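Local coordinates for protein cysteine synthase (Helicobacter pylori, PDB 6AHI) that makes L-cysteine and acetate from O-acetyl-L-serine and hydrogen sulfide with the help of pyridoxal 5'-phosphate, and also has cystathionine beta-synthase activity, at residues A[63-74]-A[90-100]; A[27-38]-A[284-295]. All blocks are in the same frame, centred on the assembly; numbering follows the deposited sequence.

Contact 1 (A[63-74]-A[90-100]); sequences ITSKTTIIEPTA and LKTIFVVPEKF
Ile69 and Glu71 of strand 68-72 pair in parallel with strand 91-97 through backbone hydrogen bonds. The two strands and helix 76-85 form a beta-alpha-beta unit of the four-stranded parallel sheet. Ile69 O accepts from Ile93 N at 2.7 Å. Glu71 N gives to Ile93 O, while Glu71 O takes Val95 N. Thr73 N continues the ladder to Val95 O.

On the face that also carries Ile70, Ile93 CD1 reaches Thr68 CG2 at 3.6 Å. On the other face lies the Phe94 ring. Its edge meets Glu71 O, with CD1 3.6 Å away. Thr73 CG2 packs against Phe94 CB. A water where the strands begin accepts from Lys91 N and gives to Thr67 O.

Helix 76-85 lies against Phe94 and Thr92, and helix 123-137 against Pro72 and Val95. Glu71 turns its carboxylate away from Phe94; CG is anti to the backbone N (chi1 -173°) and the chain bends at chi2. Its oxygens accept from the backbone N atoms of Leu145 and Gln146. Thr73 OG1 bonds to Gly75 N, close to Asn76, a predicted cofactor-binding residue. At the opposite end of the ladder, Leu90 spreads its two methyls over the turn before strand 68-72: CD2 lies 3.5 Å from Thr64 O, and CD1 packs on Ile63 CG2 at 3.8 Å.

Contact 2 (A[27-38]-A[284-295]); sequences PLNSAIYAKLEH and EGSQVLTIFPDV
Strands 31-36 and 287-292 run parallel, 29° apart, and backbone hydrogen bonds link them, from Ala31 N to Ser286 O through to Phe292 N and Lys35 O. They are neighbours in the six-stranded mixed sheet of this pyridoxal-phosphate enzyme.

Ala34 lies over the Phe292 ring. Its CB is 3.5 Å from the ring centroid, nearly over its centre, a CH-pi contact. Leu36 runs beside the same ring, with CD2 3.7 Å from Phe292 CD2. Leu36 also packs on Met7 of the second subunit. On the other face, Gln287 OE1 lies 3.0 Å from Tyr33 OH, at the edge of the tyrosine ring and in its plane. Ring and amide are turned 52° apart. A bend at chi2 (-75°) folds the Gln287 amide back. NE2 bonds to Gly285 O at 3.1 Å, straight at its hydrogen but from above the carbonyl plane, and weakly to Asn29 O across the contact.

At the start of the pair, Ser30 OG takes a weak bond from Ser286 N, and a water joins Leu28 N to Glu284 OE2. At the far end, Val295 CG1 packs on His38 CB at 3.7 Å. His38 ND1 is buried with no partner in the model. Asp294 OD2 bonds to Tyr299 and to Asn76, assigned to the cofactor by similarity. Backbone bonds and apolar packing thus join the strands, while salt bridges to Glu163 and Glu167 outside the pair probably favour the charged form of buried Lys35.

Overall arrangement
Both contacts are mainly buried pairs of parallel strands, but they belong to different sheets. Their centres are about 33 Å apart, on opposite sides of the chain's centre. Contact 1 joins close neighbours in sequence through one helix. Contact 2 brings together strands near the two ends of the chain, and contact 1 lies between them in the sequence. The side-chain contacts of contact 1 are mostly apolar, with one carboxylate held by backbone N-H groups. Contact 2 adds a tyrosine-glutamine pair, charged side chains whose partners lie outside the two strands, and a touch on the second subunit. The ends of both approach Asn76, a likely cofactor ligand, through Thr73 and Asp294.

Contact 1 (A[63-74]-A[90-100])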
loop_
_atom_site.group_PDB
_atom_site.type_symbol
_atom_site.label_atom_id
_atom_site.label_comp_id
_atom_site.label_asym_id
_atom_site.label_seq_id
_atom_site.Cartn_x
_atom_site.Cartn_y
_atom_site.Cartn_z
ATOM N N ILE A 63 26.839 5.325 -12.058
ATOM C CA ILE A 63 26.138 6.393 -11.333
ATOM C C ILE A 63 27.099 7.041 -10.336
ATOM O O ILE A 63 27.811 6.361 -9.627
ATOM C CB ILE A 63 24.867 5.873 -10.632
ATOM C CG1 ILE A 63 23.862 5.310 -11.642
ATOM C CG2 ILE A 63 24.251 6.963 -9.762
ATOM C CD1 ILE A 63 22.749 4.495 -11.021
ATOM N N THR A 64 27.087 8.376 -10.293
ATOM C CA THR A 64 27.750 9.172 -9.243
ATOM C C THR A 64 26.764 10.240 -8.741
ATOM O O THR A 64 25.606 10.232 -9.152
ATOM C CB THR A 64 29.065 9.797 -9.732
ATOM O OG1 THR A 64 28.744 10.868 -10.620
ATOM C CG2 THR A 64 29.985 8.817 -10.429
ATOM N N SER A 65 27.250 11.177 -7.909
ATOM C CA SER A 65 26.395 12.002 -7.038
ATOM C C SER A 65 25.519 12.951 -7.862
ATOM O O SER A 65 24.405 13.288 -7.432
ATOM C CB SER A 65 27.205 12.762 -6.027
ATOM O OG SER A 65 28.388 13.255 -6.620
ATOM N N LYS A 66 26.018 13.359 -9.035
ATOM C CA LYS A 66 25.283 14.230 -9.965
ATOM C C LYS A 66 25.230 13.548 -11.341
ATOM O O LYS A 66 25.595 14.085 -12.397
ATOM C CB LYS A 66 25.903 15.631 -9.982
ATOM C CG LYS A 66 25.579 16.477 -8.757
ATOM C CD LYS A 66 24.108 16.834 -8.603
ATOM C CE LYS A 66 23.899 18.100 -7.794
ATOM N NZ LYS A 66 22.466 18.457 -7.674
ATOM N N THR A 67 24.793 12.295 -11.293
ATOM C CA THR A 67 24.162 11.594 -12.411
ATOM C C THR A 67 22.658 11.906 -12.410
ATOM O O THR A 67 22.022 11.938 -11.338
ATOM C CB THR A 67 24.363 10.083 -12.263
ATOM O OG1 THR A 67 25.760 9.820 -12.336
ATOM C CG2 THR A 67 23.643 9.274 -13.319
ATOM N N THR A 68 22.089 12.104 -13.604
ATOM C CA THR A 68 20.641 12.124 -13.787
ATOM C C THR A 68 20.194 10.777 -14.367
ATOM O O THR A 68 20.716 10.357 -15.422
ATOM C CB THR A 68 20.170 13.227 -14.737
ATOM O OG1 THR A 68 20.495 14.500 -14.195
ATOM C CG2 THR A 68 18.676 13.188 -14.963
ATOM N N ILE A 69 19.222 10.139 -13.706
ATOM C CA ILE A 69 18.615 8.900 -14.205
ATOM C C ILE A 69 17.505 9.260 -15.190
ATOM O O ILE A 69 16.610 10.030 -14.824
ATOM C CB ILE A 69 18.004 8.048 -13.076
ATOM C CG1 ILE A 69 18.967 7.799 -11.911
ATOM C CG2 ILE A 69 17.464 6.748 -13.664
ATOM C CD1 ILE A 69 20.318 7.299 -12.349
ATOM N N ILE A 70 17.551 8.663 -16.392
ATOM C CA ILE A 70 16.505 8.779 -17.407
ATOM C C ILE A 70 15.985 7.375 -17.749
ATOM O O ILE A 70 16.773 6.506 -18.039
ATOM C CB ILE A 70 17.058 9.467 -18.665
ATOM C CG1 ILE A 70 17.879 10.722 -18.333
ATOM C CG2 ILE A 70 15.939 9.762 -19.652
ATOM C CD1 ILE A 70 18.415 11.437 -19.533
ATOM N N GLU A 71 14.662 7.180 -17.774
ATOM C CA GLU A 71 14.075 5.891 -18.159
ATOM C C GLU A 71 12.714 6.100 -18.822
ATOM O O GLU A 71 11.888 6.849 -18.311
ATOM C CB GLU A 71 13.974 4.975 -16.938
ATOM C CG GLU A 71 13.529 3.555 -17.240
ATOM C CD GLU A 71 14.419 2.712 -18.146
ATOM O OE1 GLU A 71 15.338 3.284 -18.817
ATOM O OE2 GLU A 71 14.185 1.468 -18.197
ATOM N N PRO A 72 12.420 5.442 -19.976
ATOM C CA PRO A 72 11.042 5.317 -20.459
ATOM C C PRO A 72 10.300 4.260 -19.627
ATOM O O PRO A 72 10.865 3.218 -19.324
ATOM C CB PRO A 72 11.231 4.867 -21.916
ATOM C CG PRO A 72 12.483 4.018 -21.841
ATOM C CD PRO A 72 13.378 4.762 -20.864
ATOM N N THR A 73 9.059 4.540 -19.228
ATOM C CA THR A 73 8.320 3.611 -18.363
ATOM C C THR A 73 6.825 3.865 -18.544
ATOM O O THR A 73 6.426 4.935 -18.895
ATOM C CB THR A 73 8.780 3.690 -16.891
ATOM O OG1 THR A 73 7.932 2.963 -15.999
ATOM C CG2 THR A 73 8.830 5.100 -16.361
ATOM N N ALA A 74 6.032 2.812 -18.357
ATOM C CA ALA A 74 4.578 2.901 -18.281
ATOM C C ALA A 74 4.144 2.931 -16.807
ATOM O O ALA A 74 2.946 2.890 -16.532
ATOM C CB ALA A 74 3.937 1.764 -19.063
ATOM N N LEU A 90 19.469 11.813 -6.002
ATOM C CA LEU A 90 19.623 11.776 -7.460
ATOM C C LEU A 90 18.375 12.366 -8.132
ATOM O O LEU A 90 17.251 12.035 -7.779
ATOM C CB LEU A 90 19.813 10.331 -7.928
ATOM C CG LEU A 90 21.070 9.614 -7.444
ATOM C CD1 LEU A 90 21.119 8.188 -7.997
ATOM C CD2 LEU A 90 22.317 10.386 -7.833
ATOM N N LYS A 91 18.588 13.161 -9.183
ATOM C CA LYS A 91 17.499 13.601 -10.083
ATOM C C LYS A 91 17.134 12.471 -11.061
ATOM O O LYS A 91 17.990 11.688 -11.491
ATOM C CB LYS A 91 17.893 14.874 -10.848
ATOM C CG LYS A 91 17.968 16.142 -10.011
ATOM C CD LYS A 91 16.688 16.449 -9.257
ATOM C CE LYS A 91 16.763 17.762 -8.520
ATOM N NZ LYS A 91 15.617 17.954 -7.608
ATOM N N THR A 92 15.846 12.428 -11.421
ATOM C CA THR A 92 15.268 11.424 -12.312
ATOM C C THR A 92 14.379 12.109 -13.362
ATOM O O THR A 92 13.697 13.080 -13.065
ATOM C CB THR A 92 14.451 10.387 -11.531
ATOM O OG1 THR A 92 13.419 11.075 -10.818
ATOM C CG2 THR A 92 15.285 9.588 -10.556
ATOM N N ILE A 93 14.385 11.562 -14.585
ATOM C CA ILE A 93 13.486 11.978 -15.666
ATOM C C ILE A 93 12.808 10.717 -16.214
ATOM O O ILE A 93 13.489 9.766 -16.571
ATOM C CB ILE A 93 14.241 12.754 -16.779
ATOM C CG1 ILE A 93 15.015 13.954 -16.239
ATOM C CG2 ILE A 93 13.279 13.182 -17.865
ATOM C CD1 ILE A 93 16.141 14.416 -17.135
ATOM N N PHE A 94 11.472 10.699 -16.241
ATOM C CA PHE A 94 10.753 9.571 -16.815
ATOM C C PHE A 94 9.978 10.034 -18.056
ATOM O O PHE A 94 9.352 11.096 -18.071
ATOM C CB PHE A 94 9.893 8.877 -15.760
ATOM C CG PHE A 94 10.728 8.402 -14.604
ATOM C CD1 PHE A 94 11.747 7.488 -14.793
ATOM C CD2 PHE A 94 10.531 8.899 -13.332
ATOM C CE1 PHE A 94 12.535 7.057 -13.737
ATOM C CE2 PHE A 94 11.335 8.491 -12.280
ATOM C CZ PHE A 94 12.347 7.588 -12.488
ATOM N N VAL A 95 10.072 9.214 -19.113
ATOM C CA VAL A 95 9.347 9.451 -20.351
ATOM C C VAL A 95 8.202 8.440 -20.418
ATOM O O VAL A 95 8.425 7.230 -20.428
ATOM C CB VAL A 95 10.262 9.370 -21.581
ATOM C CG1 VAL A 95 9.526 9.878 -22.812
ATOM C CG2 VAL A 95 11.556 10.142 -21.366
ATOM N N VAL A 96 6.979 8.978 -20.400
ATOM C CA VAL A 96 5.760 8.208 -20.241
ATOM C C VAL A 96 4.789 8.629 -21.336
ATOM O O VAL A 96 4.520 9.819 -21.484
ATOM C CB VAL A 96 5.144 8.446 -18.852
ATOM C CG1 VAL A 96 3.835 7.681 -18.683
ATOM C CG2 VAL A 96 6.129 8.077 -17.743
ATOM N N PRO A 97 4.226 7.679 -22.094
ATOM C CA PRO A 97 3.218 7.992 -23.094
ATOM C C PRO A 97 2.050 8.676 -22.388
ATOM O O PRO A 97 1.579 8.158 -21.438
ATOM C CB PRO A 97 2.725 6.603 -23.506
ATOM C CG PRO A 97 3.927 5.755 -23.323
ATOM C CD PRO A 97 4.549 6.266 -22.046
ATOM N N GLU A 98 1.581 9.801 -22.912
ATOM C CA GLU A 98 0.435 10.493 -22.277
ATOM C C GLU A 98 -0.760 9.547 -22.244
ATOM O O GLU A 98 -1.027 8.897 -23.216
ATOM C CB GLU A 98 0.041 11.745 -23.060
ATOM C CG GLU A 98 1.173 12.739 -23.204
ATOM N N LYS A 99 -1.458 9.451 -21.122
ATOM C CA LYS A 99 -2.643 8.564 -21.109
ATOM C C LYS A 99 -2.268 7.127 -20.734
ATOM O O LYS A 99 -3.161 6.298 -20.732
ATOM N N PHE A 100 -1.007 6.852 -20.425
ATOM C CA PHE A 100 -0.608 5.463 -20.086
ATOM C C PHE A 100 -1.137 5.185 -18.679
ATOM O O PHE A 100 -1.969 4.276 -18.521
ATOM C CB PHE A 100 0.899 5.264 -20.207
ATOM C CG PHE A 100 1.258 4.356 -21.350
ATOM C CD1 PHE A 100 0.453 4.296 -22.472
ATOM C CD2 PHE A 100 2.363 3.536 -21.289
ATOM C CE1 PHE A 100 0.759 3.450 -23.523
ATOM C CE2 PHE A 100 2.685 2.704 -22.346
ATOM C CZ PHE A 100 1.881 2.663 -23.461
HETATM O O HOH W 1 21.252 13.846 -9.879
#

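Contact 2 (A[27-38]-A[284-295])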
loop_
_atom_site.group_PDB
_atom_site.type_symbol
_atom_site.label_atom_id
_atom_site.label_comp_id
_atom_site.label_asym_id
_atom_site.label_seq_id
_atom_site.Cartn_x
_atom_site.Cartn_y
_atom_site.Cartn_z
ATOM N N PRO A 27 -5.723 -29.121 -6.443
ATOM C CA PRO A 27 -5.769 -30.508 -5.974
ATOM C C PRO A 27 -5.411 -30.667 -4.494
ATOM O O PRO A 27 -4.714 -29.854 -3.928
ATOM C CB PRO A 27 -4.752 -31.238 -6.865
ATOM C CG PRO A 27 -4.740 -30.401 -8.149
ATOM C CD PRO A 27 -4.932 -28.973 -7.665
ATOM N N LEU A 28 -5.918 -31.749 -3.909
ATOM C CA LEU A 28 -5.582 -32.198 -2.588
ATOM C C LEU A 28 -4.057 -32.165 -2.386
ATOM O O LEU A 28 -3.309 -32.645 -3.240
ATOM C CB LEU A 28 -6.139 -33.615 -2.405
ATOM C CG LEU A 28 -6.019 -34.162 -0.980
ATOM C CD1 LEU A 28 -6.767 -33.277 0.012
ATOM C CD2 LEU A 28 -6.532 -35.593 -0.899
ATOM N N ASN A 29 -3.636 -31.502 -1.303
ATOM C CA ASN A 29 -2.264 -31.427 -0.801
ATOM C C ASN A 29 -1.387 -30.527 -1.671
ATOM O O ASN A 29 -0.208 -30.390 -1.390
ATOM C CB ASN A 29 -1.628 -32.812 -0.682
ATOM C CG ASN A 29 -2.310 -33.649 0.380
ATOM O OD1 ASN A 29 -2.730 -33.102 1.394
ATOM N ND2 ASN A 29 -2.436 -34.942 0.132
ATOM N N SER A 30 -1.936 -29.953 -2.736
ATOM C CA SER A 30 -1.234 -28.955 -3.511
ATOM C C SER A 30 -1.458 -27.571 -2.885
ATOM O O SER A 30 -2.378 -27.354 -2.077
ATOM C CB SER A 30 -1.690 -28.970 -4.940
ATOM O OG SER A 30 -1.393 -30.225 -5.533
ATOM N N ALA A 31 -0.631 -26.613 -3.292
ATOM C CA ALA A 31 -0.731 -25.245 -2.837
ATOM C C ALA A 31 -0.190 -24.301 -3.911
ATOM O O ALA A 31 0.727 -24.674 -4.677
ATOM C CB ALA A 31 0.041 -25.036 -1.559
ATOM N N ILE A 32 -0.704 -23.070 -3.876
ATOM C CA ILE A 32 -0.138 -21.967 -4.607
ATOM C C ILE A 32 0.401 -20.980 -3.569
ATOM O O ILE A 32 -0.315 -20.541 -2.688
ATOM C CB ILE A 32 -1.160 -21.311 -5.563
ATOM C CG1 ILE A 32 -1.656 -22.281 -6.639
ATOM C CG2 ILE A 32 -0.562 -20.047 -6.185
ATOM C CD1 ILE A 32 -2.820 -21.766 -7.428
ATOM N N TYR A 33 1.647 -20.571 -3.783
ATOM C CA TYR A 33 2.278 -19.531 -3.012
ATOM C C TYR A 33 2.435 -18.292 -3.891
ATOM O O TYR A 33 3.103 -18.353 -4.874
ATOM C CB TYR A 33 3.645 -19.982 -2.537
ATOM C CG TYR A 33 3.581 -21.178 -1.650
ATOM C CD1 TYR A 33 3.339 -21.032 -0.302
ATOM C CD2 TYR A 33 3.727 -22.455 -2.147
ATOM C CE1 TYR A 33 3.321 -22.119 0.551
ATOM C CE2 TYR A 33 3.665 -23.567 -1.306
ATOM C CZ TYR A 33 3.481 -23.397 0.049
ATOM O OH TYR A 33 3.440 -24.489 0.893
ATOM N N ALA A 34 1.890 -17.174 -3.432
ATOM C CA ALA A 34 2.029 -15.925 -4.105
ATOM C C ALA A 34 2.898 -15.010 -3.270
ATOM O O ALA A 34 2.560 -14.638 -2.134
ATOM C CB ALA A 34 0.702 -15.273 -4.362
ATOM N N LYS A 35 4.017 -14.625 -3.875
ATOM C CA LYS A 35 4.866 -13.630 -3.299
ATOM C C LYS A 35 4.212 -12.258 -3.478
ATOM O O LYS A 35 3.919 -11.865 -4.596
ATOM C CB LYS A 35 6.238 -13.778 -3.948
ATOM C CG LYS A 35 7.289 -12.869 -3.372
ATOM C CD LYS A 35 7.721 -13.252 -2.014
ATOM C CE LYS A 35 9.098 -12.703 -1.725
ATOM N NZ LYS A 35 9.332 -12.618 -0.278
ATOM N N LEU A 36 3.959 -11.565 -2.358
ATOM C CA LEU A 36 3.165 -10.349 -2.327
ATOM C C LEU A 36 4.055 -9.097 -2.484
ATOM O O LEU A 36 4.220 -8.313 -1.531
ATOM C CB LEU A 36 2.385 -10.293 -1.009
ATOM C CG LEU A 36 1.461 -11.479 -0.745
ATOM C CD1 LEU A 36 0.603 -11.201 0.478
ATOM C CD2 LEU A 36 0.612 -11.765 -1.977
ATOM N N GLU A 37 4.487 -8.863 -3.716
ATOM C CA GLU A 37 5.401 -7.791 -4.057
ATOM C C GLU A 37 4.692 -6.445 -4.098
ATOM O O GLU A 37 5.338 -5.427 -4.087
ATOM C CB GLU A 37 6.055 -8.115 -5.385
ATOM C CG GLU A 37 7.062 -9.229 -5.221
ATOM C CD GLU A 37 8.201 -8.843 -4.288
ATOM O OE1 GLU A 37 8.872 -7.801 -4.570
ATOM O OE2 GLU A 37 8.402 -9.535 -3.239
ATOM N N HIS A 38 3.363 -6.463 -4.104
ATOM C CA HIS A 38 2.572 -5.242 -4.053
ATOM C C HIS A 38 2.724 -4.540 -2.697
ATOM O O HIS A 38 2.372 -3.343 -2.608
ATOM C CB HIS A 38 1.112 -5.530 -4.407
ATOM C CG HIS A 38 0.330 -6.268 -3.365
ATOM N ND1 HIS A 38 0.642 -7.556 -2.970
ATOM C CD2 HIS A 38 -0.762 -5.903 -2.665
ATOM C CE1 HIS A 38 -0.236 -7.944 -2.061
ATOM N NE2 HIS A 38 -1.118 -6.953 -1.869
ATOM N N GLU A 284 -1.303 -34.308 -7.232
ATOM C CA GLU A 284 -1.563 -33.906 -5.874
ATOM C C GLU A 284 -0.219 -33.731 -5.162
ATOM O O GLU A 284 0.699 -34.493 -5.410
ATOM C CB GLU A 284 -2.397 -34.975 -5.148
ATOM C CG GLU A 284 -3.819 -35.016 -5.682
ATOM C CD GLU A 284 -4.741 -36.050 -5.065
ATOM O OE1 GLU A 284 -4.249 -36.934 -4.329
ATOM O OE2 GLU A 284 -5.943 -35.968 -5.343
ATOM N N GLY A 285 -0.146 -32.749 -4.268
ATOM C CA GLY A 285 1.054 -32.455 -3.525
ATOM C C GLY A 285 1.980 -31.473 -4.241
ATOM O O GLY A 285 3.018 -31.164 -3.736
ATOM N N SER A 286 1.599 -30.954 -5.402
ATOM C CA SER A 286 2.465 -30.025 -6.119
ATOM C C SER A 286 2.413 -28.613 -5.500
ATOM O O SER A 286 1.399 -28.197 -4.973
ATOM C CB SER A 286 2.107 -30.012 -7.563
ATOM O OG SER A 286 2.400 -31.271 -8.159
ATOM N N GLN A 287 3.537 -27.881 -5.566
ATOM C CA GLN A 287 3.666 -26.561 -4.951
ATOM C C GLN A 287 4.006 -25.557 -6.061
ATOM O O GLN A 287 5.006 -25.705 -6.729
ATOM C CB GLN A 287 4.714 -26.560 -3.840
ATOM C CG GLN A 287 4.625 -27.755 -2.888
ATOM C CD GLN A 287 3.468 -27.625 -1.931
ATOM O OE1 GLN A 287 3.303 -26.620 -1.253
ATOM N NE2 GLN A 287 2.632 -28.653 -1.894
ATOM N N VAL A 288 3.104 -24.592 -6.294
ATOM C CA VAL A 288 3.244 -23.652 -7.421
ATOM C C VAL A 288 3.541 -22.259 -6.872
ATOM O O VAL A 288 2.783 -21.761 -6.037
ATOM C CB VAL A 288 1.985 -23.652 -8.303
ATOM C CG1 VAL A 288 2.052 -22.608 -9.402
ATOM C CG2 VAL A 288 1.736 -25.029 -8.893
ATOM N N LEU A 289 4.647 -21.648 -7.314
ATOM C CA LEU A 289 4.992 -20.301 -6.888
ATOM C C LEU A 289 4.557 -19.302 -7.962
ATOM O O LEU A 289 4.833 -19.541 -9.162
ATOM C CB LEU A 289 6.498 -20.218 -6.698
ATOM C CG LEU A 289 7.105 -18.829 -6.538
ATOM C CD1 LEU A 289 6.656 -18.141 -5.256
ATOM C CD2 LEU A 289 8.614 -18.941 -6.589
ATOM N N THR A 290 3.945 -18.193 -7.537
ATOM C CA THR A 290 3.687 -17.051 -8.441
ATOM C C THR A 290 4.074 -15.737 -7.728
ATOM O O THR A 290 4.427 -15.713 -6.579
ATOM C CB THR A 290 2.257 -17.118 -8.996
ATOM O OG1 THR A 290 2.082 -16.174 -10.062
ATOM C CG2 THR A 290 1.223 -16.836 -7.934
ATOM N N ILE A 291 3.986 -14.630 -8.462
ATOM C CA ILE A 291 4.301 -13.314 -7.979
ATOM C C ILE A 291 3.107 -12.421 -8.299
ATOM O O ILE A 291 2.637 -12.426 -9.448
ATOM C CB ILE A 291 5.591 -12.764 -8.629
ATOM C CG1 ILE A 291 6.806 -13.621 -8.273
ATOM C CG2 ILE A 291 5.820 -11.305 -8.248
ATOM C CD1 ILE A 291 7.876 -13.507 -9.296
ATOM N N PHE A 292 2.665 -11.653 -7.305
ATOM C CA PHE A 292 1.680 -10.602 -7.469
ATOM C C PHE A 292 2.404 -9.267 -7.572
ATOM O O PHE A 292 2.851 -8.740 -6.559
ATOM C CB PHE A 292 0.690 -10.591 -6.299
ATOM C CG PHE A 292 -0.247 -11.765 -6.244
ATOM C CD1 PHE A 292 -0.263 -12.716 -7.244
ATOM C CD2 PHE A 292 -1.128 -11.916 -5.184
ATOM C CE1 PHE A 292 -1.141 -13.781 -7.204
ATOM C CE2 PHE A 292 -1.995 -12.997 -5.127
ATOM C CZ PHE A 292 -2.018 -13.921 -6.145
ATOM N N PRO A 293 2.561 -8.691 -8.780
ATOM C CA PRO A 293 3.461 -7.549 -8.956
ATOM C C PRO A 293 3.098 -6.196 -8.317
ATOM O O PRO A 293 3.997 -5.526 -7.856
ATOM C CB PRO A 293 3.583 -7.418 -10.485
ATOM C CG PRO A 293 3.231 -8.779 -11.007
ATOM C CD PRO A 293 2.137 -9.245 -10.070
ATOM N N ASP A 294 1.825 -5.791 -8.282
ATOM C CA ASP A 294 1.518 -4.421 -7.859
ATOM C C ASP A 294 0.118 -4.319 -7.249
ATOM O O ASP A 294 -0.668 -5.237 -7.330
ATOM C CB ASP A 294 1.769 -3.445 -9.012
ATOM C CG ASP A 294 0.648 -3.219 -10.013
ATOM O OD1 ASP A 294 -0.214 -4.117 -10.169
ATOM O OD2 ASP A 294 0.701 -2.147 -10.707
ATOM N N VAL A 295 -0.144 -3.144 -6.658
ATOM C CA VAL A 295 -1.346 -2.814 -5.925
ATOM C C VAL A 295 -2.465 -2.395 -6.874
ATOM O O VAL A 295 -2.215 -1.744 -7.897
ATOM C CB VAL A 295 -1.104 -1.686 -4.898
ATOM C CG1 VAL A 295 -0.117 -2.081 -3.840
ATOM C CG2 VAL A 295 -0.692 -0.371 -5.544
HETATM O O HOH W 2 -7.338 -33.720 -5.480
#